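Local coordinates for beta-galactosidase/beta-glucuronidase (Faecalibacterium prausnitzii L2-6, PDB 6MVF), which acts as a family 2 glycoside hydrolase, a beta-glucuronidase that binds flavin mononucleotide, at residues 76-81 and 129-134; 207-212 and 260-265; 572-577 and 620-625; 602-607 and 641-646. All blocks are in the same frame, centred on the assembly; numbering follows the deposited sequence.

Interaction 1: residues 76-81 and 129-134; sequences TFKKPV and DGDNEL
Phe77 and Asn132 face each other as an antiparallel hydrogen-bonded pair. Phe77 N donates to Asn132 O at 3.0 Å, and Asn132 N donates to Phe77 O at 2.7 Å. On the same face of the sheet the two side chains also meet. Asn132 CB sits over one face of the Phe77 ring, 3.9 Å from its centroid and offset toward the rim, as a CH-pi contact. Leu134 CB touches Phe77 CE1 at 3.7 Å. With chi1 at 68°, Phe77 CG lies between its own backbone N and carbonyl carbon, which turns the ring toward Asn132 CB and Leu134 CB. The other face of the sheet is polar. Lys78 NZ lies 2.8 Å from Asp131 OD1 in a salt bridge that uses the syn lone pair. The two side chains run side by side. Thr76 OG1 donates to Glu133 OE2 at 3.0 Å, on the anti side of the carboxylate, 25° out of its plane. Beyond the strands, water 1 accepts from Gly130 N and donates to Lys79 O. Further out, Arg128 O and Asn105 ND2 hold the amide of Asn132, while Leu30, Ile123 and Leu165 pack on Phe77. The contact joins strands 70-78 and 131-139 of the sugar-binding domain, a beta-sandwich in this family. Of the two faces, that of Phe77 is buried and includes the bound Asn132 amide; the other carries one salt bridge and one hydroxyl-carboxylate bond.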
# COMPACT_ATOMS: atom_id res chain seq x y z
N THR A 76 -2.76 13.56 -27.55
CA THR A 76 -3.40 12.50 -28.32
C THR A 76 -4.10 11.52 -27.39
O THR A 76 -3.70 11.35 -26.23
CB THR A 76 -2.35 11.81 -29.19
OG1 THR A 76 -1.95 12.73 -30.20
CG2 THR A 76 -2.89 10.54 -29.86
N PHE A 77 -5.19 10.91 -27.87
CA PHE A 77 -5.90 9.91 -27.07
C PHE A 77 -6.51 8.86 -27.99
O PHE A 77 -6.79 9.13 -29.16
CB PHE A 77 -6.97 10.54 -26.15
CG PHE A 77 -8.16 11.14 -26.87
CD1 PHE A 77 -8.14 12.45 -27.33
CD2 PHE A 77 -9.33 10.41 -27.03
CE1 PHE A 77 -9.26 13.00 -27.95
CE2 PHE A 77 -10.45 10.97 -27.66
CZ PHE A 77 -10.41 12.26 -28.11
N LYS A 78 -6.68 7.66 -27.45
CA LYS A 78 -7.35 6.59 -28.18
C LYS A 78 -8.83 6.64 -27.88
O LYS A 78 -9.24 6.94 -26.76
CB LYS A 78 -6.78 5.22 -27.80
CG LYS A 78 -5.31 5.07 -28.09
CD LYS A 78 -5.01 3.81 -28.90
CE LYS A 78 -3.90 4.05 -29.94
NZ LYS A 78 -2.69 4.69 -29.33
N LYS A 79 -9.63 6.38 -28.90
CA LYS A 79 -11.08 6.40 -28.74
C LYS A 79 -11.48 5.23 -27.84
O LYS A 79 -11.13 4.09 -28.15
CB LYS A 79 -11.75 6.32 -30.11
CG LYS A 79 -13.27 6.28 -30.11
CD LYS A 79 -13.76 5.53 -31.34
CE LYS A 79 -15.27 5.26 -31.32
NZ LYS A 79 -16.08 6.49 -31.54
N PRO A 80 -12.15 5.47 -26.72
CA PRO A 80 -12.62 4.34 -25.91
C PRO A 80 -13.72 3.56 -26.62
O PRO A 80 -14.48 4.11 -27.42
CB PRO A 80 -13.15 5.00 -24.63
CG PRO A 80 -13.33 6.44 -24.97
CD PRO A 80 -12.35 6.76 -26.05
N VAL A 81 -13.78 2.27 -26.30
CA VAL A 81 -14.63 1.30 -26.98
C VAL A 81 -15.59 0.68 -25.98
O VAL A 81 -15.16 0.24 -24.90
CB VAL A 81 -13.78 0.21 -27.66
CG1 VAL A 81 -14.62 -1.03 -27.91
CG2 VAL A 81 -13.19 0.75 -28.96
N ASP A 129 -11.59 5.89 -34.74
CA ASP A 129 -10.84 4.82 -34.10
C ASP A 129 -9.34 5.15 -34.09
O ASP A 129 -8.84 5.93 -34.90
CB ASP A 129 -11.08 3.50 -34.82
CG ASP A 129 -12.55 3.24 -35.05
OD1 ASP A 129 -13.34 4.21 -34.92
OD2 ASP A 129 -12.92 2.07 -35.36
N GLY A 130 -8.64 4.55 -33.14
CA GLY A 130 -7.23 4.83 -32.97
C GLY A 130 -7.01 6.22 -32.41
O GLY A 130 -7.83 6.77 -31.68
N ASP A 131 -5.87 6.80 -32.78
CA ASP A 131 -5.47 8.08 -32.22
C ASP A 131 -6.44 9.18 -32.63
O ASP A 131 -6.95 9.19 -33.75
CB ASP A 131 -4.05 8.42 -32.65
CG ASP A 131 -3.00 7.57 -31.95
OD1 ASP A 131 -3.36 6.82 -31.02
OD2 ASP A 131 -1.80 7.66 -32.33
N ASN A 132 -6.71 10.09 -31.69
CA ASN A 132 -7.42 11.33 -31.94
C ASN A 132 -6.58 12.46 -31.36
O ASN A 132 -5.66 12.22 -30.58
CB ASN A 132 -8.83 11.33 -31.32
CG ASN A 132 -9.74 10.27 -31.93
OD1 ASN A 132 -10.70 10.59 -32.65
ND2 ASN A 132 -9.44 9.01 -31.65
N GLU A 133 -6.87 13.70 -31.75
CA GLU A 133 -6.20 14.87 -31.18
C GLU A 133 -7.18 15.72 -30.38
O GLU A 133 -8.27 16.05 -30.85
CB GLU A 133 -5.52 15.71 -32.27
CG GLU A 133 -4.01 15.46 -32.36
CD GLU A 133 -3.19 16.24 -31.31
OE1 GLU A 133 -3.52 17.42 -31.03
OE2 GLU A 133 -2.20 15.68 -30.78
N LEU A 134 -6.77 16.06 -29.16
CA LEU A 134 -7.55 16.89 -28.25
C LEU A 134 -6.83 18.22 -28.05
O LEU A 134 -5.65 18.25 -27.70
CB LEU A 134 -7.73 16.17 -26.90
CG LEU A 134 -8.41 16.86 -25.72
CD1 LEU A 134 -9.78 17.28 -26.12
CD2 LEU A 134 -8.47 15.93 -24.50
O HOH W 1 -10.22 3.32 -30.88

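Interaction 2: residues 207-212 and 260-265; sequences DDSFTV and LQRNNE
Leu260 opens the contact against Phe210 and Val212, where strands 254-262 and 211-217 pair antiparallel. Their sheet belongs to the second family 2 domain, which has an immunoglobulin-like beta-sandwich fold in this family. Leu260 CD1 reaches Phe210 CB at 3.7 Å and lies 4.1 Å from Val212 CG2. Phe173 and Val203 cover the same apolar side. Gln261 comes next and forms a hydrogen-bonded pair with Thr211. Gln261 N donates to Thr211 O at 2.9 Å, and Thr211 N donates back to Gln261 O. Gln261 CB also touches Thr211 OG1. Arg262 follows, with CG anti to the backbone N (chi1 -175°), which carries its chain along Ser209 and past the Phe210 ring. Its CB meets Phe210 CE1 at 3.7 Å, and its guanidinium lies obliquely by the ring, the planes 28° apart. Phe210 also meets Phe267 edge-to-face. A serine at Phe210 would probably leave Leu260 and the Arg262 chain without their shared apolar partner and free the guanidinium to turn. Arg262 to Glu265 form a type II' turn, joining the strand to its neighbour 265-274 as a beta hairpin. At this turn Asn264 bonds to Asp537 of the second subunit, and Glu265 makes a salt bridge to Arg551 of that subunit. Back between the strands, water 2 donates to Ser209 O at 2.9 Å and to Gln261 O at 2.8 Å, and is also hydrogen-bonded to Thr211 OG1.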
# COMPACT_ATOMS: atom_id res chain seq x y z
N ASP A 207 -35.91 4.78 -21.22
CA ASP A 207 -36.71 3.84 -22.00
C ASP A 207 -37.36 2.84 -21.04
O ASP A 207 -36.84 2.63 -19.94
CB ASP A 207 -35.80 3.17 -23.05
CG ASP A 207 -36.28 1.80 -23.48
OD1 ASP A 207 -37.29 1.73 -24.21
OD2 ASP A 207 -35.62 0.80 -23.10
N ASP A 208 -38.49 2.24 -21.40
CA ASP A 208 -39.22 1.39 -20.47
C ASP A 208 -38.42 0.17 -20.01
O ASP A 208 -38.72 -0.39 -18.94
CB ASP A 208 -40.54 0.94 -21.09
CG ASP A 208 -41.57 2.07 -21.15
OD1 ASP A 208 -41.39 3.08 -20.43
OD2 ASP A 208 -42.55 1.95 -21.92
N SER A 209 -37.40 -0.26 -20.76
CA SER A 209 -36.58 -1.39 -20.34
C SER A 209 -35.53 -1.03 -19.31
O SER A 209 -34.86 -1.94 -18.79
CB SER A 209 -35.91 -2.04 -21.56
OG SER A 209 -34.93 -1.19 -22.15
N PHE A 210 -35.35 0.26 -19.00
CA PHE A 210 -34.37 0.69 -18.01
C PHE A 210 -35.06 1.09 -16.70
O PHE A 210 -36.08 1.77 -16.71
CB PHE A 210 -33.55 1.85 -18.55
CG PHE A 210 -32.59 1.46 -19.64
CD1 PHE A 210 -31.44 0.72 -19.35
CD2 PHE A 210 -32.82 1.85 -20.95
CE1 PHE A 210 -30.55 0.35 -20.35
CE2 PHE A 210 -31.94 1.49 -21.97
CZ PHE A 210 -30.80 0.74 -21.67
N THR A 211 -34.51 0.63 -15.58
CA THR A 211 -34.90 1.11 -14.26
C THR A 211 -33.71 1.78 -13.57
O THR A 211 -32.56 1.65 -13.98
CB THR A 211 -35.42 -0.04 -13.37
OG1 THR A 211 -34.49 -1.12 -13.40
CG2 THR A 211 -36.78 -0.53 -13.81
N VAL A 212 -34.00 2.51 -12.50
CA VAL A 212 -32.97 3.04 -11.62
C VAL A 212 -33.13 2.38 -10.25
O VAL A 212 -34.17 2.54 -9.59
CB VAL A 212 -33.05 4.57 -11.52
CG1 VAL A 212 -32.05 5.09 -10.48
CG2 VAL A 212 -32.76 5.21 -12.89
N LEU A 260 -28.41 2.36 -13.30
CA LEU A 260 -29.28 2.20 -14.46
C LEU A 260 -29.21 0.75 -14.97
O LEU A 260 -28.16 0.29 -15.42
CB LEU A 260 -28.86 3.19 -15.55
CG LEU A 260 -29.79 3.30 -16.76
CD1 LEU A 260 -31.20 3.80 -16.38
CD2 LEU A 260 -29.16 4.19 -17.81
N GLN A 261 -30.34 0.06 -14.91
CA GLN A 261 -30.41 -1.40 -15.01
C GLN A 261 -31.26 -1.81 -16.20
O GLN A 261 -32.36 -1.29 -16.40
CB GLN A 261 -31.02 -1.98 -13.71
CG GLN A 261 -31.08 -3.51 -13.61
CD GLN A 261 -29.74 -4.15 -13.18
OE1 GLN A 261 -28.77 -3.46 -12.83
NE2 GLN A 261 -29.70 -5.47 -13.22
N ARG A 262 -30.79 -2.78 -16.97
CA ARG A 262 -31.64 -3.47 -17.94
C ARG A 262 -31.53 -4.98 -17.73
O ARG A 262 -30.43 -5.52 -17.74
CB ARG A 262 -31.28 -3.12 -19.38
CG ARG A 262 -32.25 -3.74 -20.35
CD ARG A 262 -31.63 -3.97 -21.68
NE ARG A 262 -31.87 -2.85 -22.57
CZ ARG A 262 -31.20 -2.66 -23.70
NH1 ARG A 262 -30.24 -3.52 -24.05
NH2 ARG A 262 -31.48 -1.61 -24.47
N ASN A 263 -32.67 -5.64 -17.54
CA ASN A 263 -32.68 -7.08 -17.26
C ASN A 263 -31.77 -7.39 -16.07
O ASN A 263 -32.00 -6.85 -14.98
CB ASN A 263 -32.25 -7.86 -18.50
CG ASN A 263 -33.23 -7.72 -19.66
OD1 ASN A 263 -32.90 -7.17 -20.69
ND2 ASN A 263 -34.43 -8.24 -19.49
N ASN A 264 -30.75 -8.23 -16.26
CA ASN A 264 -29.80 -8.57 -15.20
C ASN A 264 -28.44 -7.90 -15.41
O ASN A 264 -27.39 -8.46 -15.06
CB ASN A 264 -29.62 -10.08 -15.08
CG ASN A 264 -30.89 -10.78 -14.63
OD1 ASN A 264 -31.91 -10.13 -14.35
ND2 ASN A 264 -30.85 -12.10 -14.58
N GLU A 265 -28.45 -6.68 -15.94
CA GLU A 265 -27.25 -5.98 -16.38
C GLU A 265 -27.32 -4.53 -15.92
O GLU A 265 -28.33 -3.85 -16.15
CB GLU A 265 -27.16 -6.03 -17.91
CG GLU A 265 -25.84 -6.42 -18.51
CD GLU A 265 -25.98 -6.82 -19.99
OE1 GLU A 265 -26.56 -7.90 -20.28
OE2 GLU A 265 -25.53 -6.05 -20.87
O HOH W 2 -34.75 -2.61 -15.96

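Interaction 3: residues 572-577 and 620-625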
# COMPACT_ATOMS: atom_id res chain seq x y z
N GLN A 572 -5.52 27.89 18.19
CA GLN A 572 -5.48 26.51 18.66
C GLN A 572 -5.82 26.44 20.14
O GLN A 572 -6.63 25.60 20.56
CB GLN A 572 -4.12 25.88 18.40
CG GLN A 572 -4.19 24.37 18.52
CD GLN A 572 -2.89 23.68 18.16
OE1 GLN A 572 -1.82 24.03 18.67
NE2 GLN A 572 -2.99 22.69 17.26
N ALA A 573 -5.23 27.32 20.95
CA ALA A 573 -5.59 27.36 22.37
C ALA A 573 -7.06 27.75 22.58
O ALA A 573 -7.70 27.26 23.52
CB ALA A 573 -4.65 28.32 23.13
N TYR A 574 -7.64 28.60 21.72
CA TYR A 574 -9.02 29.02 21.93
C TYR A 574 -10.03 28.02 21.40
O TYR A 574 -11.17 28.02 21.87
CB TYR A 574 -9.27 30.38 21.27
CG TYR A 574 -9.08 31.58 22.19
CD1 TYR A 574 -7.82 32.18 22.36
CD2 TYR A 574 -10.16 32.12 22.87
CE1 TYR A 574 -7.66 33.28 23.19
CE2 TYR A 574 -10.01 33.20 23.71
CZ TYR A 574 -8.76 33.78 23.87
OH TYR A 574 -8.63 34.86 24.71
N TRP A 575 -9.65 27.15 20.46
CA TRP A 575 -10.56 26.27 19.75
C TRP A 575 -10.31 24.79 19.98
O TRP A 575 -11.27 24.03 20.13
CB TRP A 575 -10.49 26.53 18.24
CG TRP A 575 -10.92 27.89 17.80
CD1 TRP A 575 -11.59 28.84 18.54
CD2 TRP A 575 -10.69 28.48 16.51
NE1 TRP A 575 -11.80 29.97 17.77
CE2 TRP A 575 -11.26 29.77 16.53
CE3 TRP A 575 -10.05 28.03 15.35
CZ2 TRP A 575 -11.22 30.60 15.43
CZ3 TRP A 575 -10.01 28.86 14.27
CH2 TRP A 575 -10.59 30.14 14.32
N ALA A 576 -9.05 24.35 19.97
CA ALA A 576 -8.75 22.92 19.97
C ALA A 576 -9.01 22.32 21.34
O ALA A 576 -8.92 23.00 22.38
CB ALA A 576 -7.29 22.65 19.56
N LYS A 577 -9.34 21.03 21.34
CA LYS A 577 -9.57 20.33 22.59
C LYS A 577 -8.37 19.51 23.05
O LYS A 577 -8.19 19.35 24.26
CB LYS A 577 -10.81 19.44 22.48
CG LYS A 577 -12.12 20.23 22.32
CD LYS A 577 -12.17 21.45 23.25
CE LYS A 577 -13.29 22.42 22.88
NZ LYS A 577 -14.64 22.00 23.39
N THR A 620 -2.44 31.51 36.47
CA THR A 620 -3.72 30.94 36.08
C THR A 620 -4.45 32.00 35.28
O THR A 620 -4.64 33.13 35.75
CB THR A 620 -4.54 30.49 37.29
OG1 THR A 620 -3.81 29.49 38.02
CG2 THR A 620 -5.90 29.91 36.85
N ALA A 621 -4.84 31.66 34.06
CA ALA A 621 -5.37 32.63 33.13
C ALA A 621 -6.17 31.89 32.07
O ALA A 621 -6.13 30.67 31.97
CB ALA A 621 -4.24 33.46 32.49
N HIS A 622 -6.87 32.66 31.26
CA HIS A 622 -7.65 32.10 30.16
C HIS A 622 -6.89 32.28 28.85
O HIS A 622 -6.94 33.35 28.23
CB HIS A 622 -9.02 32.76 30.13
CG HIS A 622 -9.93 32.21 29.07
ND1 HIS A 622 -10.46 30.94 29.12
CD2 HIS A 622 -10.39 32.77 27.92
CE1 HIS A 622 -11.22 30.74 28.06
NE2 HIS A 622 -11.19 31.83 27.32
N ARG A 623 -6.18 31.22 28.42
CA ARG A 623 -5.59 31.08 27.08
C ARG A 623 -4.26 31.81 26.88
O ARG A 623 -3.30 31.21 26.39
CB ARG A 623 -6.56 31.53 25.99
CG ARG A 623 -7.95 30.88 26.07
CD ARG A 623 -7.86 29.38 25.94
NE ARG A 623 -9.17 28.76 26.03
CZ ARG A 623 -9.48 27.79 26.88
NH1 ARG A 623 -8.57 27.30 27.71
NH2 ARG A 623 -10.70 27.29 26.89
N VAL A 624 -4.17 33.09 27.25
CA VAL A 624 -2.97 33.90 27.05
C VAL A 624 -2.30 34.13 28.40
O VAL A 624 -2.95 34.54 29.36
CB VAL A 624 -3.31 35.23 26.36
CG1 VAL A 624 -2.07 36.05 26.16
CG2 VAL A 624 -4.00 34.96 25.03
N PHE A 625 -1.00 33.86 28.46
CA PHE A 625 -0.17 34.00 29.66
C PHE A 625 1.04 34.85 29.31
O PHE A 625 1.71 34.58 28.31
CB PHE A 625 0.30 32.63 30.18
CG PHE A 625 -0.81 31.64 30.41
CD1 PHE A 625 -1.39 30.98 29.36
CD2 PHE A 625 -1.24 31.36 31.70
CE1 PHE A 625 -2.41 30.06 29.58
CE2 PHE A 625 -2.26 30.45 31.92
CZ PHE A 625 -2.84 29.80 30.87
O HOH W 3 -11.37 29.03 24.56
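Tyr574 lays one ring face against the aliphatic part of Arg623. Arg623 CG stands over the ring centre, 3.7 Å from the centroid and 9° off the ring normal, a CH-pi contact. Arg623 CB lies over the same ring, nearest CE1 at 3.5 Å. The Arg623 chain bends at chi2 (-60°), which brings CD and NE beside Ala573 O. The guanidinium plane stands 87° from the tyrosine ring, so they do not stack. Ala573 O sits over a guanidinium face, and water 3 lies at its edge. This water accepts from Arg623 NE at 2.7 Å and donates to Tyr574 O at 2.9 Å. It links the two segments where direct hydrogen bonds are absent. His622 NE2 approaches Tyr574 CE2 at 4.0 Å, the rings obliquely placed. On its other side, the guanidinium has His622 CE1 over a face. Glu522 accepts from His622 NE2, and Gln519 binds the Tyr574 hydroxyl. Both belong to helix 507-522, which also touches Val624. The contact thus sets the end of helix 566-575, the last helix of the TIM-barrel region, against the turn between strands 614-620 and 624-629 of the beta domain that follows the barrel, with helix 507-522 alongside.

Interaction 4: residues 602-607 and 641-646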
# COMPACT_ATOMS: atom_id res chain seq x y z
N SER A 602 -2.13 28.50 25.74
CA SER A 602 -2.47 27.15 26.19
C SER A 602 -3.98 27.03 26.34
O SER A 602 -4.66 27.99 26.70
CB SER A 602 -1.78 26.82 27.51
OG SER A 602 -2.07 25.48 27.84
N ASN A 603 -4.50 25.83 26.05
CA ASN A 603 -5.87 25.53 26.42
C ASN A 603 -5.97 24.92 27.81
O ASN A 603 -7.06 24.55 28.25
CB ASN A 603 -6.56 24.65 25.36
CG ASN A 603 -5.82 23.38 25.05
OD1 ASN A 603 -4.96 22.93 25.81
ND2 ASN A 603 -6.16 22.78 23.92
N GLN A 604 -4.86 24.80 28.52
CA GLN A 604 -4.87 24.62 29.96
C GLN A 604 -4.99 25.99 30.62
O GLN A 604 -4.75 27.03 30.00
CB GLN A 604 -3.60 23.92 30.42
CG GLN A 604 -3.19 22.78 29.54
CD GLN A 604 -4.15 21.61 29.60
OE1 GLN A 604 -3.90 20.63 30.30
NE2 GLN A 604 -5.24 21.68 28.84
N ASP A 605 -5.35 25.98 31.90
CA ASP A 605 -5.55 27.25 32.59
C ASP A 605 -4.40 27.62 33.52
O ASP A 605 -4.38 28.74 34.04
CB ASP A 605 -6.86 27.22 33.37
CG ASP A 605 -8.06 27.03 32.47
OD1 ASP A 605 -8.08 27.64 31.37
OD2 ASP A 605 -8.97 26.26 32.88
N THR A 606 -3.43 26.74 33.72
CA THR A 606 -2.31 27.05 34.60
C THR A 606 -1.02 26.69 33.89
O THR A 606 -0.88 25.56 33.39
CB THR A 606 -2.42 26.33 35.93
OG1 THR A 606 -3.63 26.76 36.59
CG2 THR A 606 -1.22 26.69 36.81
N VAL A 607 -0.11 27.65 33.83
CA VAL A 607 1.17 27.52 33.15
C VAL A 607 2.24 27.92 34.15
O VAL A 607 2.11 28.95 34.83
CB VAL A 607 1.24 28.40 31.88
CG1 VAL A 607 2.70 28.56 31.37
CG2 VAL A 607 0.34 27.83 30.78
N VAL A 641 5.34 24.59 31.37
CA VAL A 641 4.70 23.37 31.85
C VAL A 641 3.24 23.69 32.08
O VAL A 641 2.89 24.43 33.01
CB VAL A 641 5.37 22.84 33.12
CG1 VAL A 641 4.61 21.63 33.63
CG2 VAL A 641 6.82 22.50 32.86
N ALA A 642 2.37 23.16 31.23
CA ALA A 642 0.94 23.25 31.49
C ALA A 642 0.58 22.04 32.34
O ALA A 642 1.25 21.78 33.34
CB ALA A 642 0.15 23.33 30.19
N ASP A 643 -0.43 21.27 31.96
CA ASP A 643 -0.77 20.16 32.83
C ASP A 643 -0.03 18.90 32.37
O ASP A 643 0.97 18.52 32.98
CB ASP A 643 -2.28 19.94 32.87
CG ASP A 643 -2.69 18.81 33.80
OD1 ASP A 643 -3.82 18.28 33.66
OD2 ASP A 643 -1.87 18.44 34.67
N THR A 644 -0.51 18.27 31.31
CA THR A 644 0.14 17.09 30.76
C THR A 644 1.04 17.39 29.57
O THR A 644 1.55 16.46 28.95
CB THR A 644 -0.91 16.05 30.35
OG1 THR A 644 -1.90 16.68 29.52
CG2 THR A 644 -1.56 15.44 31.59
N VAL A 645 1.22 18.66 29.22
CA VAL A 645 1.98 19.03 28.04
C VAL A 645 3.04 20.03 28.46
O VAL A 645 2.89 20.75 29.45
CB VAL A 645 1.08 19.61 26.93
CG1 VAL A 645 0.28 18.51 26.31
CG2 VAL A 645 0.15 20.68 27.51
N LYS A 646 4.13 20.05 27.70
CA LYS A 646 5.24 20.96 27.96
C LYS A 646 5.70 21.55 26.64
O LYS A 646 5.47 20.99 25.57
CB LYS A 646 6.40 20.26 28.68
CG LYS A 646 6.03 19.76 30.05
CD LYS A 646 7.15 18.97 30.70
CE LYS A 646 6.69 18.49 32.06
NZ LYS A 646 7.51 17.41 32.62
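Gln604 packs closely on Ala642. Its CG lies 3.4 Å from Ala642 CB, and its CB rests against the same methyl. With chi1 at -43°, CG is anti to the carbonyl carbon, and a second bend at chi2 (-68°) brings the amide alongside Asp643. Gln604 NE2 makes a weak bond to Asn603 OD1 at 3.3 Å. Ser602 OG also faces Ala642 CB, at 3.9 Å. It accepts from Gln604 N at 3.0 Å, an ST turn that holds the Gln604 backbone, and it bonds Met580 O as well. Pro579 touches Gln604 and Val645, while Val581 touches Ser602, Ala642 and Val645. An alanine in place of Gln604 would probably open a gap over Ala642 CB and lose the weak bond to Asn603 OD1. The backbones meet through CA-H...O contacts: Ala642 CA to Thr606 O and Val607 CA to Val641 O, both 3.5 Å. The rest is looser. Gln604 CG and Val645 CG2 stand 4.4 Å apart. Asp643 and Thr644 are exposed, and Thr606 lies at the surface. Lys646 turns to another chain, making a salt bridge to Asp242 of the third subunit. The 641-646 loop joins the adjacent antiparallel strands 635-641 and 646-654 as a beta hairpin. Ala642 N bonds Val645 O within it, and the hairpin end packs on the start of strand 606-611 in the beta domain that follows the TIM barrel.

Interactions 3 and 4 form one neighbourhood, with centres about 9 Å apart. Their segments alternate along the chain and touch directly: Ala621 N lies 3.0 Å from Asp605 O, and Arg623 O lies 3.0 Å from Ser602 N, both probable hydrogen bonds. Interactions 1 and 2 belong to two successive N-terminal beta domains, their centres about 29 Å apart and their nearest atoms about 13 Å. Interaction 3 is about 59 Å, centre to centre, from each of them. Interaction 2 is the one nearest the flavin: the Val212 side chain is about 12 Å from the bound FMN and about 9 Å from the side chain of Phe202, which binds it. The other three lie away from that pocket.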